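Local coordinates for protein rhamnosidase B (Bacillus sp., PDB 2OKX) that hydrolyses terminal alpha-L-rhamnose residues from rhamnosides as an inverting enzyme of glycoside hydrolase family 78, at residues Tyr242-Thr248 / Leu337-Phe343; Gly265-Ser269 / Val303-Asp309; Trp886-Ala892 / Asp934-Thr940. All coordinates share one frame; numbering follows the deposited sequence. Where two conformers were deposited one is given.

Contact 1. Residues Tyr242-Thr248 / Leu337-Phe343; sequences YCGYVAT and LATIGTF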
# COMPACT_ATOMS: atom_id res chain seq x y z
N TYR A 242 12.26 20.95 -3.29
CA TYR A 242 12.45 22.24 -2.66
C TYR A 242 13.90 22.43 -2.30
O TYR A 242 14.65 21.47 -2.12
CB TYR A 242 11.57 22.39 -1.41
CG TYR A 242 11.54 21.20 -0.48
CD1 TYR A 242 10.44 20.33 -0.46
CD2 TYR A 242 12.61 20.92 0.37
CE1 TYR A 242 10.41 19.22 0.39
CE2 TYR A 242 12.59 19.82 1.22
CZ TYR A 242 11.49 18.97 1.22
OH TYR A 242 11.47 17.87 2.04
N CYS A 243 14.30 23.69 -2.21
CA CYS A 243 15.67 24.05 -1.88
C CYS A 243 15.64 24.89 -0.61
O CYS A 243 14.92 25.88 -0.53
CB CYS A 243 16.27 24.87 -3.03
SG CYS A 243 17.95 25.43 -2.75
N GLY A 244 16.41 24.49 0.39
CA GLY A 244 16.43 25.23 1.64
C GLY A 244 17.03 24.46 2.78
O GLY A 244 17.62 23.39 2.58
N TYR A 245 16.89 24.99 3.99
CA TYR A 245 17.44 24.35 5.18
C TYR A 245 16.46 24.33 6.33
O TYR A 245 15.42 24.99 6.31
CB TYR A 245 18.68 25.10 5.70
CG TYR A 245 19.77 25.38 4.71
CD1 TYR A 245 19.67 26.44 3.81
CD2 TYR A 245 20.93 24.60 4.69
CE1 TYR A 245 20.71 26.72 2.91
CE2 TYR A 245 21.96 24.87 3.80
CZ TYR A 245 21.84 25.93 2.92
OH TYR A 245 22.87 26.18 2.04
N VAL A 246 16.80 23.55 7.35
CA VAL A 246 16.04 23.50 8.58
C VAL A 246 17.04 24.15 9.53
O VAL A 246 18.22 23.81 9.49
CB VAL A 246 15.75 22.07 9.06
CG1 VAL A 246 15.37 22.09 10.54
CG2 VAL A 246 14.62 21.47 8.25
N ALA A 247 16.58 25.06 10.37
CA ALA A 247 17.50 25.72 11.28
C ALA A 247 16.96 25.85 12.70
O ALA A 247 15.76 26.06 12.91
CB ALA A 247 17.87 27.10 10.75
N THR A 248 17.86 25.71 13.66
CA THR A 248 17.50 25.83 15.07
C THR A 248 18.73 26.23 15.86
O THR A 248 19.87 25.95 15.47
CB THR A 248 16.98 24.49 15.64
OG1 THR A 248 16.40 24.71 16.93
CG2 THR A 248 18.12 23.48 15.77
N LEU A 337 12.05 25.10 15.69
CA LEU A 337 12.77 25.01 14.43
C LEU A 337 12.20 26.02 13.45
O LEU A 337 11.07 26.47 13.59
CB LEU A 337 12.63 23.61 13.81
CG LEU A 337 13.05 22.38 14.61
CD1 LEU A 337 12.75 21.12 13.81
CD2 LEU A 337 14.52 22.46 14.93
N ALA A 338 13.01 26.38 12.46
CA ALA A 338 12.60 27.30 11.42
C ALA A 338 13.17 26.76 10.12
O ALA A 338 14.10 25.96 10.14
CB ALA A 338 13.16 28.69 11.69
N THR A 339 12.60 27.16 8.99
CA THR A 339 13.12 26.71 7.72
C THR A 339 13.59 27.93 6.95
O THR A 339 13.04 29.02 7.11
CB THR A 339 12.07 25.93 6.90
OG1 THR A 339 10.91 26.74 6.70
CG2 THR A 339 11.68 24.66 7.63
N ILE A 340 14.63 27.75 6.14
CA ILE A 340 15.18 28.84 5.35
C ILE A 340 14.95 28.52 3.87
O ILE A 340 15.48 27.55 3.34
CB ILE A 340 16.69 28.98 5.60
CG1 ILE A 340 16.95 29.05 7.11
CG2 ILE A 340 17.21 30.25 4.93
CD1 ILE A 340 18.42 29.12 7.49
N GLY A 341 14.14 29.36 3.22
CA GLY A 341 13.81 29.16 1.83
C GLY A 341 12.42 29.73 1.61
O GLY A 341 11.99 30.60 2.37
N THR A 342 11.69 29.25 0.60
CA THR A 342 12.14 28.21 -0.31
C THR A 342 12.83 28.88 -1.51
O THR A 342 12.18 29.54 -2.31
CB THR A 342 10.93 27.39 -0.80
OG1 THR A 342 10.17 26.97 0.34
CG2 THR A 342 11.38 26.18 -1.59
N PHE A 343 14.14 28.69 -1.63
CA PHE A 343 14.91 29.30 -2.70
C PHE A 343 14.42 28.96 -4.10
O PHE A 343 14.43 29.81 -4.99
CB PHE A 343 16.39 28.96 -2.56
CG PHE A 343 16.99 29.41 -1.25
CD1 PHE A 343 17.13 28.52 -0.18
CD2 PHE A 343 17.37 30.74 -1.07
CE1 PHE A 343 17.64 28.95 1.04
CE2 PHE A 343 17.89 31.18 0.15
CZ PHE A 343 18.02 30.28 1.21

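Contact 2. Residues Gly265-Ser269 / Val303-Asp309; sequences GVRGS and VDITSSD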
# COMPACT_ATOMS: atom_id res chain seq x y z
N GLY A 265 17.95 9.75 7.63
CA GLY A 265 19.05 10.39 6.92
C GLY A 265 18.89 11.87 6.66
O GLY A 265 17.87 12.48 6.98
N VAL A 266 19.93 12.47 6.07
CA VAL A 266 19.93 13.89 5.73
C VAL A 266 19.51 14.07 4.28
O VAL A 266 20.19 13.60 3.37
CB VAL A 266 21.34 14.50 5.91
CG1 VAL A 266 21.32 15.97 5.55
CG2 VAL A 266 21.81 14.31 7.35
N ARG A 267 18.38 14.74 4.07
CA ARG A 267 17.84 14.98 2.74
C ARG A 267 18.77 15.71 1.80
O ARG A 267 18.89 15.35 0.62
CB ARG A 267 16.53 15.77 2.83
CG ARG A 267 15.32 14.92 3.10
CD ARG A 267 14.06 15.74 3.15
NE ARG A 267 12.90 14.86 3.26
CZ ARG A 267 12.42 14.13 2.26
NH1 ARG A 267 12.99 14.19 1.06
NH2 ARG A 267 11.40 13.32 2.47
N GLY A 268 19.42 16.75 2.31
CA GLY A 268 20.30 17.55 1.49
C GLY A 268 21.77 17.20 1.50
O GLY A 268 22.16 16.09 1.88
N SER A 269 22.59 18.16 1.09
CA SER A 269 24.04 17.99 1.00
C SER A 269 24.79 17.82 2.32
O SER A 269 25.93 17.35 2.32
CB SER A 269 24.65 19.17 0.24
OG SER A 269 24.46 20.38 0.95
N VAL A 303 20.62 22.33 8.68
CA VAL A 303 20.53 21.06 7.97
C VAL A 303 20.01 21.32 6.57
O VAL A 303 18.91 21.83 6.39
CB VAL A 303 19.57 20.08 8.68
CG1 VAL A 303 19.51 18.76 7.92
CG2 VAL A 303 20.03 19.84 10.12
N ASP A 304 20.81 20.98 5.56
CA ASP A 304 20.38 21.18 4.18
C ASP A 304 19.35 20.10 3.86
O ASP A 304 19.62 18.92 4.01
CB ASP A 304 21.57 21.05 3.23
CG ASP A 304 21.20 21.37 1.78
OD1 ASP A 304 22.11 21.34 0.93
OD2 ASP A 304 20.02 21.64 1.51
N ILE A 305 18.16 20.52 3.44
CA ILE A 305 17.09 19.58 3.11
C ILE A 305 16.71 19.64 1.63
O ILE A 305 15.69 19.07 1.23
CB ILE A 305 15.82 19.86 3.95
CG1 ILE A 305 15.35 21.30 3.74
CG2 ILE A 305 16.10 19.57 5.42
CD1 ILE A 305 14.06 21.65 4.47
N THR A 306 17.53 20.31 0.83
CA THR A 306 17.29 20.44 -0.60
C THR A 306 17.15 19.05 -1.21
O THR A 306 18.09 18.26 -1.17
CB THR A 306 18.45 21.18 -1.28
OG1 THR A 306 18.58 22.49 -0.71
CG2 THR A 306 18.21 21.31 -2.78
N SER A 307 15.99 18.77 -1.79
CA SER A 307 15.75 17.45 -2.36
C SER A 307 14.35 17.31 -2.95
O SER A 307 13.57 18.25 -3.00
CB SER A 307 15.89 16.40 -1.26
OG SER A 307 14.92 16.64 -0.25
N SER A 308 14.05 16.09 -3.38
CA SER A 308 12.75 15.74 -3.91
C SER A 308 12.04 15.11 -2.71
O SER A 308 12.65 14.36 -1.96
CB SER A 308 12.87 14.71 -5.03
OG SER A 308 11.59 14.35 -5.52
N ASP A 309 10.76 15.42 -2.53
CA ASP A 309 10.00 14.88 -1.41
C ASP A 309 8.61 14.49 -1.90
O ASP A 309 7.80 15.36 -2.24
CB ASP A 309 9.89 15.93 -0.30
CG ASP A 309 9.45 15.34 1.04
OD1 ASP A 309 8.84 14.26 1.05
OD2 ASP A 309 9.71 15.98 2.08
O HOH W 1 18.85 16.08 -2.34

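Contact 3. Residues Trp886-Ala892 / Asp934-Thr940; sequences WRTVDIA and DIEVNVT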
# COMPACT_ATOMS: atom_id res chain seq x y z
N TRP A 886 -15.56 -20.53 -17.96
CA TRP A 886 -15.28 -21.90 -17.55
C TRP A 886 -16.36 -22.89 -17.98
O TRP A 886 -16.63 -23.87 -17.28
CB TRP A 886 -15.07 -21.99 -16.03
CG TRP A 886 -13.87 -21.23 -15.55
CD1 TRP A 886 -13.73 -19.88 -15.48
CD2 TRP A 886 -12.62 -21.79 -15.12
NE1 TRP A 886 -12.46 -19.55 -15.04
CE2 TRP A 886 -11.76 -20.71 -14.81
CE3 TRP A 886 -12.13 -23.10 -14.97
CZ2 TRP A 886 -10.45 -20.89 -14.36
CZ3 TRP A 886 -10.82 -23.28 -14.52
CH2 TRP A 886 -10.00 -22.18 -14.22
N ARG A 887 -16.98 -22.65 -19.14
CA ARG A 887 -18.01 -23.55 -19.64
C ARG A 887 -17.37 -24.90 -19.97
O ARG A 887 -18.04 -25.93 -19.99
CB ARG A 887 -18.69 -22.95 -20.87
CG ARG A 887 -19.59 -21.75 -20.54
CD ARG A 887 -20.33 -21.24 -21.78
NE ARG A 887 -21.19 -20.09 -21.50
CZ ARG A 887 -20.76 -18.84 -21.29
NH1 ARG A 887 -21.64 -17.88 -21.05
NH2 ARG A 887 -19.47 -18.56 -21.34
N THR A 888 -16.07 -24.89 -20.23
CA THR A 888 -15.33 -26.13 -20.46
C THR A 888 -14.02 -25.96 -19.70
O THR A 888 -13.56 -24.84 -19.48
CB THR A 888 -15.01 -26.38 -21.96
OG1 THR A 888 -13.89 -25.59 -22.36
CG2 THR A 888 -16.21 -26.03 -22.83
N VAL A 889 -13.42 -27.06 -19.28
CA VAL A 889 -12.17 -27.00 -18.55
C VAL A 889 -11.21 -28.03 -19.11
O VAL A 889 -11.60 -29.14 -19.45
CB VAL A 889 -12.40 -27.27 -17.04
CG1 VAL A 889 -13.10 -28.60 -16.84
CG2 VAL A 889 -11.07 -27.26 -16.29
N ASP A 890 -9.95 -27.63 -19.24
CA ASP A 890 -8.92 -28.51 -19.75
C ASP A 890 -8.10 -29.02 -18.56
O ASP A 890 -7.56 -28.22 -17.79
CB ASP A 890 -8.00 -27.75 -20.70
CG ASP A 890 -8.72 -27.28 -21.95
OD1 ASP A 890 -8.15 -26.44 -22.68
OD2 ASP A 890 -9.85 -27.74 -22.20
N ILE A 891 -8.04 -30.34 -18.41
CA ILE A 891 -7.27 -30.95 -17.34
C ILE A 891 -6.06 -31.62 -17.98
O ILE A 891 -6.19 -32.62 -18.70
CB ILE A 891 -8.09 -32.01 -16.57
CG1 ILE A 891 -9.38 -31.38 -16.03
CG2 ILE A 891 -7.26 -32.58 -15.42
CD1 ILE A 891 -9.18 -30.21 -15.08
N ALA A 892 -4.88 -31.05 -17.75
CA ALA A 892 -3.65 -31.59 -18.33
C ALA A 892 -2.51 -31.47 -17.32
O ALA A 892 -1.72 -30.53 -17.37
CB ALA A 892 -3.30 -30.82 -19.60
N ASP A 934 -22.69 -29.60 -15.85
CA ASP A 934 -22.81 -28.84 -17.09
C ASP A 934 -21.49 -28.31 -17.65
O ASP A 934 -21.47 -27.57 -18.62
CB ASP A 934 -23.78 -27.68 -16.89
CG ASP A 934 -23.39 -26.78 -15.75
OD1 ASP A 934 -23.13 -27.30 -14.64
OD2 ASP A 934 -23.35 -25.55 -15.95
N ILE A 935 -20.38 -28.69 -17.03
CA ILE A 935 -19.08 -28.24 -17.52
C ILE A 935 -18.39 -29.36 -18.28
O ILE A 935 -18.25 -30.47 -17.78
CB ILE A 935 -18.19 -27.76 -16.34
CG1 ILE A 935 -18.82 -26.51 -15.72
CG2 ILE A 935 -16.78 -27.48 -16.83
CD1 ILE A 935 -18.09 -25.99 -14.50
N GLU A 936 -17.99 -29.07 -19.52
CA GLU A 936 -17.30 -30.05 -20.34
C GLU A 936 -15.84 -30.14 -19.89
O GLU A 936 -15.17 -29.12 -19.72
CB GLU A 936 -17.38 -29.65 -21.82
CG GLU A 936 -16.44 -30.41 -22.75
CD GLU A 936 -16.68 -30.09 -24.22
OE1 GLU A 936 -15.74 -30.24 -25.02
OE2 GLU A 936 -17.82 -29.71 -24.57
N VAL A 937 -15.36 -31.36 -19.68
CA VAL A 937 -13.99 -31.59 -19.23
C VAL A 937 -13.16 -32.32 -20.28
O VAL A 937 -13.53 -33.41 -20.72
CB VAL A 937 -13.96 -32.43 -17.94
CG1 VAL A 937 -12.52 -32.63 -17.47
CG2 VAL A 937 -14.80 -31.75 -16.86
N ASN A 938 -12.04 -31.73 -20.68
CA ASN A 938 -11.14 -32.35 -21.64
C ASN A 938 -9.93 -32.84 -20.85
O ASN A 938 -9.24 -32.04 -20.22
CB ASN A 938 -10.71 -31.32 -22.69
CG ASN A 938 -11.89 -30.68 -23.39
OD1 ASN A 938 -12.72 -31.36 -23.99
ND2 ASN A 938 -11.97 -29.35 -23.31
N VAL A 939 -9.66 -34.14 -20.89
CA VAL A 939 -8.55 -34.71 -20.14
C VAL A 939 -7.38 -35.18 -20.99
O VAL A 939 -7.57 -35.92 -21.96
CB VAL A 939 -9.01 -35.92 -19.29
CG1 VAL A 939 -7.85 -36.42 -18.42
CG2 VAL A 939 -10.20 -35.55 -18.45
N THR A 940 -6.17 -34.76 -20.63
CA THR A 940 -4.97 -35.15 -21.35
C THR A 940 -3.88 -35.57 -20.36
O THR A 940 -3.35 -34.73 -19.63
CB THR A 940 -4.39 -33.99 -22.20
OG1 THR A 940 -5.39 -33.48 -23.08
CG2 THR A 940 -3.21 -34.48 -23.03
O HOH W 2 -20.16 -26.84 -21.39

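Contact 1. Residues Tyr242-Thr248 / Leu337-Phe343
With its SG anti to the backbone N (chi1 179°), Cys243 meets Phe343, whose CG is turned beside its own backbone N (chi1 -59°); SG stands 3.9 Å from Phe343 CB and oblique to the ring, a sulfur-aromatic contact. The same ring presents an edge to the CA of Gly244 and comes within 4.2 Å of Tyr245 CE1 through its CE1 atom. Gly244 has backbone angles that only glycine tolerates easily, and a CB there would run into the carbonyl O of Ile340. Ile340 O accepts from Tyr245 N, 3.0 Å away. Tyr245 and Ala247 form hydrogen-bonded antiparallel pairs with Ile340 and Ala338, the bond from Ala247 N to Ala338 O being short at 2.6 Å. On the face shared by these residues, Ala247 CB touches Ile340 CD1. Packing is tight where Leu337 CD2 presses against Thr248 CB, 3.3 Å away. Strand 240-252 is thus flanked by strand 338-340 and, through further backbone bonds, by strand 297-309; helix 362-370 covers the Tyr245 and Ile340 face, while helix 225-229 packs against Val246 and Thr339.

Contact 2. Residues Gly265-Ser269 / Val303-Asp309
The guanidinium of Arg267 carries the carboxylate of Asp309 over one face, the two planes 23° apart and stacked, while Ser307 OG and Ser308 O sit at its edge. Arg267 NH2 lies 3.1 Å from Asp309 OD1, but OD1 stands off the plane, so the salt bridge is electrostatic and no N-H is aimed at it. Weak hydrogen bonds run from NH1 to both edge acceptors. The straight run of the arginine side chain carries the group past Ser307, and Ser314 accepts from NE; Asp309 OD2 is hydrogen-bonded to Tyr242 OH.

At the other end, Asp304 joins the two segments. Its OD1 receives Ser269 OG at 2.5 Å on the anti lone pair and, weakly, Ser269 N; Tyr364 OH also bonds to this oxygen. OD2 takes Thr306 OG1 on its syn lone pair and Thr306 N, 2.9 Å away, from above the carboxylate plane. An alanine here would remove the carboxylate, and the Ser269 hydroxyl and the Thr306 hydroxyl and N-H would probably be left without the oxygens that hold them, with the turn at 304-306 freer to shift. Between these ends a water donates to Arg267 O and Thr306 O, and Gly268 N bonds weakly to Asp304 O. The Asp304 OD2 to Thr306 N bond defines an Asx turn, set where strand 297-309 is interrupted in the antiparallel sheet of the D2 region.

Contact 3. Residues Trp886-Ala892 / Asp934-Thr940
Strands 888-891 and 936-939 run parallel, 19° apart in direction and 4.7 Å apart at closest approach, with Thr888, Val889, Asp890 and Ile891 paired in turn with Glu936, Val937, Asn938 and Val939 and the central backbone bonds nearly straight, as in Ile891 N to Asn938 O at 2.8 Å.

One face is polar. Asp890 and Asn938 lie side by side, both with CG anti to the carbonyl carbon (chi1 near -60°), so that the two groups point the same way and ND2 of Asn938 can reach Asp890 OD2, 2.9 Å away. The carboxylate oxygen lies in the amide plane, although the two flat groups are twisted 53° apart. Next to them, in one of its two conformers, Thr888 CG2 rests alongside Glu936 CB. Beyond the first rung, a water donates to both Arg887 O and Asp934 O.

The other face is aliphatic: Ile891 CG1 crosses to Val937 CG1, 3.7 Å away, and in one of two conformers Val889 CG1 reaches Val937 CG2 at 3.6 Å and also touches Ile935 CG2. Strand 879-881 pairs antiparallel with 888-891 on the side away from 936-939, completing a three-stranded mixed sheet. Its aliphatic face turns to strand 924-932, where Ile891 and Val939 pack on Ile929, and the ring of Trp886 meets His643.

How the contacts relate
Contacts 1 and 2 belong to one sheet, in which strands 240-252 and 297-309 are neighbours; their centres are about 10 Å apart, and both segments of contact 2 fall in sequence between those of contact 1. They join directly through Val246 N and Val303 O, 2.9 Å apart, in a probable hydrogen bond. A glycerol lies about 3 Å from the Tyr245 side chain, and glycerol is also found about 4 Å from that of Arg267 (nearest atoms), probably from the crystallisation liquor. Contact 3 lies across the chain's centre in the C-terminal domain, its centre about 67 Å from that of contact 1 and 60 Å from that of contact 2; a calcium ion is about 11 Å from the Asp934 side chain.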